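Local atomic coordinates of acetyl-CoA acetyltransferase (Mycobacterium smegmatis, PDB entry 4EGV), a protein that is a monomeric thiolase-like protein with the thiolase fold, probably acting as an acyltransferase. Residues Val43-Leu54 against Tyr93-Ile101; Arg66-Thr74 against Asn134-Ser142. All coordinates share one frame; numbering follows the deposited sequence.

Interaction 1 (Val43-Leu54 against Tyr93-Ile101); sequences VELATEAAKAAL and YPRSVARNI
Thr-47 and Asn-100 meet where two helices pack with their axes 9.1 Å apart, running in broadly the same direction and crossing at -49°. CB of Thr-47 lies 4.1 Å from Asn-100 ND2, and from it the side chain forks. Its methyl CG2 lies 3.6 Å from Asn-100 CB, while OG1, on the branch beside its own backbone N (chi1 -64°), turns back to Val-43 O at 2.8 Å, standing well above that carbonyl plane, and gives its proton there. The same oxygen then accepts from Asn-100 ND2 at 3.2 Å. That bond is nearly straight (170°) and lies in the amide plane, so the Asn-100 amide is held in its own plane by a hydroxyl that is itself bonded to Val-43 O. A threonine suits this place because one branch packs while the other both gives and takes a hydrogen bond.

Around this polar link the packing is knobs-into-holes. Val-43 sits among Tyr-93, Ser-96, Val-97 and Asn-100; its CG2 reaches the edge of the Tyr-93 ring in the ring plane, 4.0 Å from CD1. Val-97 fills a hole between Val-43, Ala-46, Thr-47 and Ala-50, with CG2 3.8 Å from Ala-46 CB, the small alanines letting the helices come close. Ile-101 enters the next hole and sets CG2 against Ala-50 CB. At the exposed margin, a water bridges Lys-51 NZ and Asn-100 O.

The inner side of the pair rests on strand 136-143, where Ala-50 and Ile-101 touch Leu-138, Ala-46 touches Ser-142 and Val-97 touches Phe-140.

Interaction 2 (Arg66-Thr74 against Asn134-Ser142); sequences RAIDTVAGT and NDVVLIFGS
Val-71 and Phe-140 meet obliquely on one face of two parallel strands, Val-71 CB lying 3.7 Å from CE2 of the ring. The phenyl group leans over the neighbouring strand, with CG between its own backbone N and carbonyl carbon (chi1 47°). This brings one ring face over Ala-72 O, which stands above the ring centre. Gly-73 pairs with Phe-140 and, having no side chain, leaves room for the ring, whose CE1 is 3.8 Å from Gly-73 CA.

Farther back, Ile-68 and Val-136 cross at about a right angle, their CG1 atoms 3.9 Å apart, and Ile-68 CD1 reaches Leu-138 CB. Branched aliphatic side chains suit these buried places beside an extended backbone. On the other face the short side chain of Ala-72 lies beside Ile-139, and Val-137 CG2 approaches Thr-70 CB.

Asp-69 lies just before strand 70-73. Its carboxylate folds back so that OD2 accepts from Val-136 N at 3.0 Å, met from above the carboxylate plane, while Asp-135 N adds weak bonds to both oxygens. Asp-69 N in turn gives to Val-136 O, so this aspartate holds both the N and the O of Val-136, the first residue of strand 136-143. The ladder continues regularly from Leu-138 N to Thr-70 O (3.0 Å) through Thr-74 N to Phe-140 O (3.0 Å).

The pair lies inside the large mixed sheet, between strands 107-110 and 271-279, with helices on both faces, as in the layered thiolase fold: 42-56 and 93-101 over Leu-138 and Phe-140, 117-130 over Ala-72 and Val-137.

How the interactions relate
Interaction 2 lies within the large mixed sheet and is buried; interaction 1 joins two helices covering one face of that sheet and is buried only toward it, its outer margin reaching solvent at Lys-51 and Asn-100. The two layers interlock: Val-97 CG1 comes 3.6 Å from Phe-140 CE2, and Tyr-93 OH makes a weak hydrogen bond to Thr-74 O. Their segments alternate along the chain, strand 70-73 preceding helix 93-101. Chemistry follows position. Between the strands a backbone ladder dominates, supplemented by a carboxylate at its start, whereas between the helices interlocking side chains do most of the work, with a single direct hydrogen bond and a water bridge on the outer side.

Interaction 1 (Val43-Leu54 against Tyr93-Ile101)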
ATOM      1  N   VAL A  43       8.315   6.067 -19.736  1.00 39.65           N
ATOM      2  CA  VAL A  43       9.571   5.373 -20.066  1.00 38.07           C
ATOM      3  C   VAL A  43      10.727   6.243 -19.643  1.00 37.69           C
ATOM      4  O   VAL A  43      11.596   5.791 -18.921  1.00 37.90           O
ATOM      5  CB  VAL A  43       9.647   4.954 -21.569  1.00 38.07           C
ATOM      6  CG1 VAL A  43      11.069   4.730 -22.042  1.00 36.42           C
ATOM      7  CG2 VAL A  43       8.810   3.710 -21.810  1.00 36.88           C
ATOM      8  N   GLU A  44      10.711   7.504 -20.043  1.00 37.39           N
ATOM      9  CA  GLU A  44      11.828   8.420 -19.746  1.00 37.44           C
ATOM     10  C   GLU A  44      12.106   8.550 -18.222  1.00 35.60           C
ATOM     11  O   GLU A  44      13.257   8.605 -17.786  1.00 34.46           O
ATOM     12  CB  GLU A  44      11.646   9.813 -20.444  1.00 37.64           C
ATOM     13  CG  GLU A  44      11.853   9.841 -22.025  1.00 41.48           C
ATOM     14  CD  GLU A  44      11.464  11.216 -22.736  1.00 46.39           C
ATOM     15  OE1 GLU A  44      10.323  11.730 -22.596  1.00 45.92           O
ATOM     16  OE2 GLU A  44      12.317  11.786 -23.452  1.00 46.01           O
ATOM     17  N   LEU A  45      11.035   8.583 -17.443  1.00 34.36           N
ATOM     18  CA  LEU A  45      11.113   8.708 -15.982  1.00 33.34           C
ATOM     19  C   LEU A  45      11.689   7.478 -15.252  1.00 33.14           C
ATOM     20  O   LEU A  45      12.451   7.583 -14.282  1.00 31.72           O
ATOM     21  CB  LEU A  45       9.740   9.013 -15.411  1.00 33.04           C
ATOM     22  CG  LEU A  45       9.105  10.388 -15.662  1.00 33.20           C
ATOM     23  CD1 LEU A  45       7.612  10.403 -15.370  1.00 31.13           C
ATOM     24  CD2 LEU A  45       9.812  11.535 -14.974  1.00 30.35           C
ATOM     25  N   ALA A  46      11.292   6.310 -15.737  1.00 33.02           N
ATOM     26  CA  ALA A  46      11.786   5.052 -15.262  1.00 32.67           C
ATOM     27  C   ALA A  46      13.225   4.901 -15.686  1.00 32.15           C
ATOM     28  O   ALA A  46      13.998   4.293 -15.005  1.00 32.28           O
ATOM     29  CB  ALA A  46      10.934   3.912 -15.827  1.00 32.44           C
ATOM     30  N   THR A  47      13.569   5.456 -16.822  1.00 32.33           N
ATOM     31  CA  THR A  47      14.944   5.447 -17.328  1.00 32.51           C
ATOM     32  C   THR A  47      15.879   6.280 -16.446  1.00 32.37           C
ATOM     33  O   THR A  47      16.894   5.827 -16.020  1.00 31.63           O
ATOM     34  CB  THR A  47      14.945   5.912 -18.802  1.00 32.53           C
ATOM     35  OG1 THR A  47      14.215   4.939 -19.563  1.00 31.62           O
ATOM     36  CG2 THR A  47      16.347   6.072 -19.336  1.00 31.03           C
ATOM     37  N   GLU A  48      15.501   7.503 -16.165  1.00 32.71           N
ATOM     38  CA  GLU A  48      16.241   8.317 -15.251  1.00 33.55           C
ATOM     39  C   GLU A  48      16.486   7.684 -13.870  1.00 32.58           C
ATOM     40  O   GLU A  48      17.599   7.718 -13.379  1.00 31.93           O
ATOM     41  CB  GLU A  48      15.566   9.674 -15.095  1.00 33.89           C
ATOM     42  CG  GLU A  48      15.999  10.695 -16.117  1.00 38.13           C
ATOM     43  CD  GLU A  48      17.513  10.969 -16.155  1.00 43.39           C
ATOM     44  OE1 GLU A  48      18.165  11.090 -15.108  1.00 44.35           O
ATOM     45  OE2 GLU A  48      18.056  11.094 -17.261  1.00 45.96           O
ATOM     46  N   ALA A  49      15.450   7.139 -13.250  1.00 32.05           N
ATOM     47  CA  ALA A  49      15.606   6.350 -12.014  1.00 32.12           C
ATOM     48  C   ALA A  49      16.489   5.100 -12.148  1.00 31.86           C
ATOM     49  O   ALA A  49      17.243   4.796 -11.251  1.00 31.33           O
ATOM     50  CB  ALA A  49      14.272   5.975 -11.462  1.00 31.85           C
ATOM     51  N   ALA A  50      16.404   4.399 -13.272  1.00 32.45           N
ATOM     52  CA  ALA A  50      17.204   3.203 -13.509  1.00 32.98           C
ATOM     53  C   ALA A  50      18.683   3.516 -13.653  1.00 33.30           C
ATOM     54  O   ALA A  50      19.548   2.737 -13.182  1.00 32.92           O
ATOM     55  CB  ALA A  50      16.689   2.436 -14.707  1.00 32.71           C
ATOM     56  N   LYS A  51      18.959   4.667 -14.267  1.00 33.99           N
ATOM     57  CA  LYS A  51      20.323   5.193 -14.438  1.00 34.95           C
ATOM     58  C   LYS A  51      20.998   5.567 -13.143  1.00 34.83           C
ATOM     59  O   LYS A  51      22.196   5.403 -13.004  1.00 34.76           O
ATOM     60  CB  LYS A  51      20.328   6.406 -15.365  1.00 35.53           C
ATOM     61  CG  LYS A  51      20.375   6.065 -16.808  1.00 35.97           C
ATOM     62  CD  LYS A  51      20.165   7.315 -17.628  1.00 39.07           C
ATOM     63  CE  LYS A  51      20.232   6.967 -19.118  1.00 40.26           C
ATOM     64  NZ  LYS A  51      19.634   8.008 -19.939  1.00 38.81           N
ATOM     65  N   ALA A  52      20.200   6.077 -12.220  1.00 35.50           N
ATOM     66  CA  ALA A  52      20.627   6.377 -10.854  1.00 36.25           C
ATOM     67  C   ALA A  52      20.835   5.125 -10.014  1.00 36.70           C
ATOM     68  O   ALA A  52      21.706   5.131  -9.147  1.00 37.08           O
ATOM     69  CB  ALA A  52      19.645   7.324 -10.163  1.00 35.80           C
ATOM     70  N   ALA A  53      20.046   4.075 -10.254  1.00 37.12           N
ATOM     71  CA  ALA A  53      20.234   2.810  -9.568  1.00 38.08           C
ATOM     72  C   ALA A  53      21.574   2.153  -9.976  1.00 39.31           C
ATOM     73  O   ALA A  53      22.306   1.583  -9.137  1.00 38.76           O
ATOM     74  CB  ALA A  53      19.053   1.900  -9.804  1.00 37.22           C
ATOM     75  N   LEU A  54      21.897   2.271 -11.266  1.00 40.96           N
ATOM     76  CA  LEU A  54      23.135   1.782 -11.820  1.00 42.45           C
ATOM     77  C   LEU A  54      24.317   2.595 -11.358  1.00 43.94           C
ATOM     78  O   LEU A  54      25.423   2.094 -11.260  1.00 43.70           O
ATOM     79  CB  LEU A  54      23.071   1.865 -13.329  1.00 42.86           C
ATOM     80  CG  LEU A  54      22.840   0.604 -14.169  1.00 42.58           C
ATOM     81  CD1 LEU A  54      21.759  -0.281 -13.607  1.00 42.90           C
ATOM     82  CD2 LEU A  54      22.532   1.038 -15.572  1.00 42.81           C
ATOM     83  N   TYR A  93       7.137  -1.611 -22.399  1.00 41.49           N
ATOM     84  CA  TYR A  93       7.678  -0.597 -21.549  1.00 39.87           C
ATOM     85  C   TYR A  93       8.918  -1.007 -20.767  1.00 37.85           C
ATOM     86  O   TYR A  93       9.830  -0.236 -20.686  1.00 36.75           O
ATOM     87  CB  TYR A  93       6.554   0.008 -20.719  1.00 40.54           C
ATOM     88  CG  TYR A  93       6.827   0.258 -19.277  1.00 42.47           C
ATOM     89  CD1 TYR A  93       7.550   1.353 -18.874  1.00 44.84           C
ATOM     90  CD2 TYR A  93       6.347  -0.574 -18.312  1.00 45.27           C
ATOM     91  CE1 TYR A  93       7.799   1.578 -17.593  1.00 46.60           C
ATOM     92  CE2 TYR A  93       6.610  -0.337 -17.014  1.00 47.90           C
ATOM     93  CZ  TYR A  93       7.318   0.735 -16.672  1.00 48.61           C
ATOM     94  OH  TYR A  93       7.534   0.962 -15.372  1.00 50.20           O
ATOM     95  N   PRO A  94       8.979  -2.237 -20.257  1.00 36.17           N
ATOM     96  CA  PRO A  94      10.201  -2.724 -19.655  1.00 35.33           C
ATOM     97  C   PRO A  94      11.416  -2.846 -20.571  1.00 34.57           C
ATOM     98  O   PRO A  94      12.473  -2.430 -20.160  1.00 34.70           O
ATOM     99  CB  PRO A  94       9.787  -4.077 -19.102  1.00 34.85           C
ATOM    100  CG  PRO A  94       8.411  -3.947 -18.902  1.00 35.01           C
ATOM    101  CD  PRO A  94       7.905  -3.214 -20.046  1.00 35.69           C
ATOM    102  N   ARG A  95      11.279  -3.401 -21.779  1.00 34.41           N
ATOM    103  CA  ARG A  95      12.372  -3.365 -22.803  1.00 34.09           C
ATOM    104  C   ARG A  95      12.808  -1.987 -23.330  1.00 33.89           C
ATOM    105  O   ARG A  95      13.965  -1.819 -23.656  1.00 33.95           O
ATOM    106  CB  ARG A  95      12.103  -4.298 -23.991  1.00 33.90           C
ATOM    107  CG  ARG A  95      12.538  -5.669 -23.696  1.00 32.39           C
ATOM    108  CD  ARG A  95      12.393  -6.630 -24.814  1.00 28.60           C
ATOM    109  NE  ARG A  95      12.423  -7.937 -24.188  1.00 27.42           N
ATOM    110  CZ  ARG A  95      13.529  -8.529 -23.713  1.00 25.90           C
ATOM    111  NH1 ARG A  95      14.739  -7.939 -23.801  1.00 23.64           N
ATOM    112  NH2 ARG A  95      13.397  -9.711 -23.112  1.00 21.95           N
ATOM    113  N   SER A  96      11.900  -1.022 -23.422  1.00 33.53           N
ATOM    114  CA  SER A  96      12.294   0.303 -23.830  1.00 34.03           C
ATOM    115  C   SER A  96      13.231   0.913 -22.788  1.00 34.58           C
ATOM    116  O   SER A  96      14.119   1.679 -23.144  1.00 35.11           O
ATOM    117  CB  SER A  96      11.095   1.252 -24.013  1.00 34.23           C
ATOM    118  OG  SER A  96       9.990   0.728 -24.696  1.00 33.12           O
ATOM    119  N   VAL A  97      12.986   0.599 -21.508  1.00 34.81           N
ATOM    120  CA  VAL A  97      13.731   1.118 -20.380  1.00 34.62           C
ATOM    121  C   VAL A  97      15.078   0.479 -20.429  1.00 34.59           C
ATOM    122  O   VAL A  97      16.089   1.143 -20.229  1.00 34.06           O
ATOM    123  CB  VAL A  97      12.995   0.900 -18.981  1.00 35.05           C
ATOM    124  CG1 VAL A  97      13.945   1.133 -17.790  1.00 33.63           C
ATOM    125  CG2 VAL A  97      11.782   1.825 -18.847  1.00 33.82           C
ATOM    126  N   ALA A  98      15.087  -0.798 -20.763  1.00 34.98           N
ATOM    127  CA  ALA A  98      16.321  -1.560 -20.900  1.00 35.65           C
ATOM    128  C   ALA A  98      17.241  -1.004 -21.996  1.00 36.37           C
ATOM    129  O   ALA A  98      18.436  -0.921 -21.793  1.00 35.89           O
ATOM    130  CB  ALA A  98      15.997  -2.989 -21.169  1.00 35.48           C
ATOM    131  N   ARG A  99      16.664  -0.602 -23.138  1.00 37.35           N
ATOM    132  CA  ARG A  99      17.402  -0.203 -24.330  1.00 38.73           C
ATOM    133  C   ARG A  99      18.064   1.109 -23.994  1.00 38.17           C
ATOM    134  O   ARG A  99      19.270   1.328 -24.238  1.00 37.50           O
ATOM    135  CB  ARG A  99      16.460  -0.085 -25.558  1.00 40.24           C
ATOM    136  CG  ARG A  99      17.101  -0.299 -27.012  1.00 45.55           C
ATOM    137  CD  ARG A  99      16.066  -0.946 -28.042  1.00 55.82           C
ATOM    138  NE  ARG A  99      14.846  -0.116 -28.166  1.00 61.63           N
ATOM    139  CZ  ARG A  99      13.577  -0.466 -27.901  1.00 62.07           C
ATOM    140  NH1 ARG A  99      13.224  -1.695 -27.514  1.00 61.08           N
ATOM    141  NH2 ARG A  99      12.645   0.464 -28.045  1.00 60.81           N
ATOM    142  N   ASN A 100      17.274   1.958 -23.377  1.00 38.39           N
ATOM    143  CA  ASN A 100      17.742   3.246 -22.919  1.00 39.16           C
ATOM    144  C   ASN A 100      18.938   3.308 -21.951  1.00 38.95           C
ATOM    145  O   ASN A 100      19.680   4.293 -21.942  1.00 38.42           O
ATOM    146  CB  ASN A 100      16.591   3.972 -22.263  1.00 39.64           C
ATOM    147  CG  ASN A 100      15.649   4.583 -23.249  1.00 40.56           C
ATOM    148  OD1 ASN A 100      15.924   4.672 -24.438  1.00 41.13           O
ATOM    149  ND2 ASN A 100      14.524   5.007 -22.759  1.00 39.97           N
ATOM    150  N   ILE A 101      19.095   2.263 -21.134  1.00 39.15           N
ATOM    151  CA  ILE A 101      20.192   2.145 -20.176  1.00 38.53           C
ATOM    152  C   ILE A 101      21.341   1.243 -20.659  1.00 38.47           C
ATOM    153  O   ILE A 101      22.332   1.112 -19.978  1.00 38.32           O
ATOM    154  CB  ILE A 101      19.669   1.685 -18.782  1.00 38.33           C
ATOM    155  CG1 ILE A 101      19.106   0.274 -18.853  1.00 37.88           C
ATOM    156  CG2 ILE A 101      18.637   2.642 -18.241  1.00 37.15           C
ATOM    157  CD1 ILE A 101      19.067  -0.418 -17.579  1.00 36.75           C
TER
HETATM  158  O   HOH W   1      19.484   7.391 -22.614  1.00 10.22           O

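Interaction 2 (Arg66-Thr74 against Asn134-Ser142)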
ATOM      1  N   ARG A  66      25.059  -4.419 -18.991  1.00 43.16           N
ATOM      2  CA  ARG A  66      25.257  -5.603 -19.841  1.00 43.51           C
ATOM      3  C   ARG A  66      25.025  -6.917 -19.087  1.00 42.70           C
ATOM      4  O   ARG A  66      24.739  -7.931 -19.705  1.00 42.24           O
ATOM      5  CB  ARG A  66      26.625  -5.588 -20.548  1.00 44.00           C
ATOM      6  CG  ARG A  66      26.667  -4.673 -21.783  1.00 47.06           C
ATOM      7  CD  ARG A  66      28.023  -4.709 -22.564  1.00 51.62           C
ATOM      8  NE  ARG A  66      29.228  -4.531 -21.723  1.00 54.12           N
ATOM      9  CZ  ARG A  66      29.850  -3.375 -21.463  1.00 52.99           C
ATOM     10  NH1 ARG A  66      29.427  -2.232 -21.968  1.00 51.25           N
ATOM     11  NH2 ARG A  66      30.913  -3.368 -20.682  1.00 52.12           N
ATOM     12  N   ALA A  67      25.110  -6.880 -17.756  1.00 41.68           N
ATOM     13  CA  ALA A  67      24.982  -8.072 -16.950  1.00 40.81           C
ATOM     14  C   ALA A  67      23.542  -8.365 -16.506  1.00 40.15           C
ATOM     15  O   ALA A  67      23.254  -9.460 -16.013  1.00 39.78           O
ATOM     16  CB  ALA A  67      25.928  -8.001 -15.727  1.00 40.95           C
ATOM     17  N   ILE A  68      22.658  -7.384 -16.654  1.00 39.02           N
ATOM     18  CA  ILE A  68      21.244  -7.555 -16.304  1.00 38.44           C
ATOM     19  C   ILE A  68      20.536  -8.632 -17.166  1.00 38.72           C
ATOM     20  O   ILE A  68      20.463  -8.518 -18.387  1.00 38.17           O
ATOM     21  CB  ILE A  68      20.432  -6.210 -16.363  1.00 38.00           C
ATOM     22  CG1 ILE A  68      20.944  -5.217 -15.339  1.00 36.80           C
ATOM     23  CG2 ILE A  68      18.949  -6.451 -16.125  1.00 36.30           C
ATOM     24  CD1 ILE A  68      20.525  -3.791 -15.595  1.00 32.92           C
ATOM     25  N   ASP A  69      20.005  -9.651 -16.501  1.00 38.55           N
ATOM     26  CA  ASP A  69      19.323 -10.719 -17.169  1.00 39.16           C
ATOM     27  C   ASP A  69      17.779 -10.621 -17.119  1.00 38.74           C
ATOM     28  O   ASP A  69      17.085 -11.216 -17.964  1.00 38.53           O
ATOM     29  CB  ASP A  69      19.865 -12.106 -16.736  1.00 40.00           C
ATOM     30  CG  ASP A  69      19.802 -12.366 -15.184  1.00 43.46           C
ATOM     31  OD1 ASP A  69      18.707 -12.455 -14.562  1.00 44.63           O
ATOM     32  OD2 ASP A  69      20.885 -12.537 -14.578  1.00 46.01           O
ATOM     33  N   THR A  70      17.243  -9.869 -16.150  1.00 38.06           N
ATOM     34  CA  THR A  70      15.804  -9.644 -16.078  1.00 37.12           C
ATOM     35  C   THR A  70      15.478  -8.224 -15.712  1.00 35.89           C
ATOM     36  O   THR A  70      16.097  -7.669 -14.822  1.00 35.12           O
ATOM     37  CB  THR A  70      15.131 -10.544 -15.052  1.00 37.50           C
ATOM     38  OG1 THR A  70      15.609 -11.866 -15.244  1.00 37.53           O
ATOM     39  CG2 THR A  70      13.620 -10.527 -15.242  1.00 37.51           C
ATOM     40  N   VAL A  71      14.507  -7.662 -16.431  1.00 34.67           N
ATOM     41  CA  VAL A  71      13.866  -6.420 -16.058  1.00 33.61           C
ATOM     42  C   VAL A  71      12.397  -6.647 -15.752  1.00 33.54           C
ATOM     43  O   VAL A  71      11.707  -7.441 -16.387  1.00 33.25           O
ATOM     44  CB  VAL A  71      14.028  -5.280 -17.080  1.00 33.45           C
ATOM     45  CG1 VAL A  71      15.465  -4.966 -17.254  1.00 33.76           C
ATOM     46  CG2 VAL A  71      13.412  -5.617 -18.394  1.00 33.01           C
ATOM     47  N   ALA A  72      11.922  -5.953 -14.743  1.00 32.87           N
ATOM     48  CA  ALA A  72      10.579  -6.074 -14.371  1.00 32.69           C
ATOM     49  C   ALA A  72      10.096  -4.654 -14.130  1.00 32.76           C
ATOM     50  O   ALA A  72      10.775  -3.847 -13.499  1.00 32.85           O
ATOM     51  CB  ALA A  72      10.461  -6.954 -13.128  1.00 32.62           C
ATOM     52  N   GLY A  73       8.941  -4.335 -14.682  1.00 32.72           N
ATOM     53  CA  GLY A  73       8.302  -3.055 -14.454  1.00 33.33           C
ATOM     54  C   GLY A  73       6.939  -3.160 -13.803  1.00 33.94           C
ATOM     55  O   GLY A  73       6.169  -4.114 -14.012  1.00 33.19           O
ATOM     56  N   THR A  74       6.632  -2.185 -12.967  1.00 35.28           N
ATOM     57  CA  THR A  74       5.254  -2.070 -12.465  1.00 36.48           C
ATOM     58  C   THR A  74       4.324  -1.420 -13.490  1.00 37.41           C
ATOM     59  O   THR A  74       4.727  -0.587 -14.292  1.00 37.05           O
ATOM     60  CB  THR A  74       5.136  -1.331 -11.121  1.00 35.69           C
ATOM     61  OG1 THR A  74       5.526   0.022 -11.265  1.00 34.69           O
ATOM     62  CG2 THR A  74       5.978  -1.972 -10.099  1.00 35.54           C
ATOM     63  N   ASN A 134      18.008 -16.583 -11.507  1.00 46.86           N
ATOM     64  CA  ASN A 134      18.360 -15.295 -12.019  1.00 45.98           C
ATOM     65  C   ASN A 134      19.599 -14.813 -11.290  1.00 45.43           C
ATOM     66  O   ASN A 134      19.931 -15.368 -10.273  1.00 44.97           O
ATOM     67  CB  ASN A 134      17.175 -14.353 -11.850  1.00 46.27           C
ATOM     68  CG  ASN A 134      16.068 -14.634 -12.811  1.00 44.95           C
ATOM     69  OD1 ASN A 134      16.096 -14.192 -13.903  1.00 43.87           O
ATOM     70  ND2 ASN A 134      15.094 -15.382 -12.392  1.00 44.72           N
ATOM     71  N   ASP A 135      20.282 -13.804 -11.816  1.00 45.12           N
ATOM     72  CA  ASP A 135      21.541 -13.312 -11.257  1.00 45.15           C
ATOM     73  C   ASP A 135      21.599 -11.804 -11.039  1.00 43.57           C
ATOM     74  O   ASP A 135      22.020 -11.330 -10.059  1.00 43.14           O
ATOM     75  CB  ASP A 135      22.712 -13.717 -12.146  1.00 46.32           C
ATOM     76  CG  ASP A 135      23.049 -15.177 -12.068  1.00 49.36           C
ATOM     77  OD1 ASP A 135      23.292 -15.684 -10.998  1.00 50.04           O
ATOM     78  OD2 ASP A 135      23.085 -15.815 -13.087  1.00 51.52           O
ATOM     79  N   VAL A 136      21.202 -11.057 -12.011  1.00 41.89           N
ATOM     80  CA  VAL A 136      21.053  -9.604 -11.915  1.00 39.97           C
ATOM     81  C   VAL A 136      19.695  -9.125 -12.431  1.00 38.71           C
ATOM     82  O   VAL A 136      19.332  -9.340 -13.583  1.00 37.74           O
ATOM     83  CB  VAL A 136      22.172  -8.839 -12.637  1.00 39.99           C
ATOM     84  CG1 VAL A 136      22.091  -7.346 -12.343  1.00 38.53           C
ATOM     85  CG2 VAL A 136      23.511  -9.391 -12.263  1.00 39.64           C
ATOM     86  N   VAL A 137      18.957  -8.465 -11.557  1.00 37.06           N
ATOM     87  CA  VAL A 137      17.622  -8.057 -11.868  1.00 35.65           C
ATOM     88  C   VAL A 137      17.468  -6.564 -11.641  1.00 34.00           C
ATOM     89  O   VAL A 137      17.982  -6.022 -10.698  1.00 33.22           O
ATOM     90  CB  VAL A 137      16.607  -8.839 -10.987  1.00 36.16           C
ATOM     91  CG1 VAL A 137      15.139  -8.367 -11.215  1.00 36.30           C
ATOM     92  CG2 VAL A 137      16.746 -10.339 -11.205  1.00 35.32           C
ATOM     93  N   LEU A 138      16.751  -5.909 -12.534  1.00 32.53           N
ATOM     94  CA  LEU A 138      16.362  -4.508 -12.380  1.00 30.92           C
ATOM     95  C   LEU A 138      14.847  -4.358 -12.302  1.00 30.06           C
ATOM     96  O   LEU A 138      14.127  -4.810 -13.155  1.00 29.14           O
ATOM     97  CB  LEU A 138      16.925  -3.622 -13.516  1.00 30.91           C
ATOM     98  CG  LEU A 138      16.688  -2.110 -13.376  1.00 30.28           C
ATOM     99  CD1 LEU A 138      17.368  -1.578 -12.099  1.00 29.95           C
ATOM    100  CD2 LEU A 138      17.154  -1.330 -14.572  1.00 26.65           C
ATOM    101  N   ILE A 139      14.384  -3.711 -11.246  1.00 29.64           N
ATOM    102  CA  ILE A 139      12.992  -3.411 -11.037  1.00 29.52           C
ATOM    103  C   ILE A 139      12.758  -1.896 -11.170  1.00 28.54           C
ATOM    104  O   ILE A 139      13.606  -1.104 -10.784  1.00 28.22           O
ATOM    105  CB  ILE A 139      12.617  -3.939  -9.658  1.00 30.28           C
ATOM    106  CG1 ILE A 139      12.570  -5.462  -9.686  1.00 31.78           C
ATOM    107  CG2 ILE A 139      11.273  -3.418  -9.156  1.00 31.05           C
ATOM    108  CD1 ILE A 139      12.662  -6.079  -8.292  1.00 34.69           C
ATOM    109  N   PHE A 140      11.649  -1.479 -11.752  1.00 27.49           N
ATOM    110  CA  PHE A 140      11.420  -0.055 -11.907  1.00 27.40           C
ATOM    111  C   PHE A 140       9.939   0.227 -12.078  1.00 27.66           C
ATOM    112  O   PHE A 140       9.149  -0.678 -12.328  1.00 26.20           O
ATOM    113  CB  PHE A 140      12.244   0.552 -13.063  1.00 27.94           C
ATOM    114  CG  PHE A 140      12.185  -0.247 -14.329  1.00 29.03           C
ATOM    115  CD1 PHE A 140      11.045  -0.248 -15.119  1.00 27.46           C
ATOM    116  CD2 PHE A 140      13.256  -1.047 -14.700  1.00 30.57           C
ATOM    117  CE1 PHE A 140      10.969  -1.010 -16.276  1.00 29.33           C
ATOM    118  CE2 PHE A 140      13.185  -1.848 -15.885  1.00 32.74           C
ATOM    119  CZ  PHE A 140      12.030  -1.807 -16.661  1.00 32.07           C
ATOM    120  N   GLY A 141       9.553   1.487 -11.903  1.00 28.12           N
ATOM    121  CA  GLY A 141       8.179   1.891 -12.111  1.00 30.03           C
ATOM    122  C   GLY A 141       8.146   3.386 -12.229  1.00 31.72           C
ATOM    123  O   GLY A 141       9.123   4.001 -11.922  1.00 31.77           O
ATOM    124  N   SER A 142       7.031   3.974 -12.650  1.00 34.18           N
ATOM    125  CA  SER A 142       6.927   5.429 -12.862  1.00 36.90           C
ATOM    126  C   SER A 142       5.498   5.882 -13.061  1.00 39.55           C
ATOM    127  O   SER A 142       4.606   5.080 -13.294  1.00 39.77           O
ATOM    128  CB  SER A 142       7.783   5.923 -14.050  1.00 36.33           C
ATOM    129  OG  SER A 142       7.490   5.226 -15.244  1.00 35.30           O
TER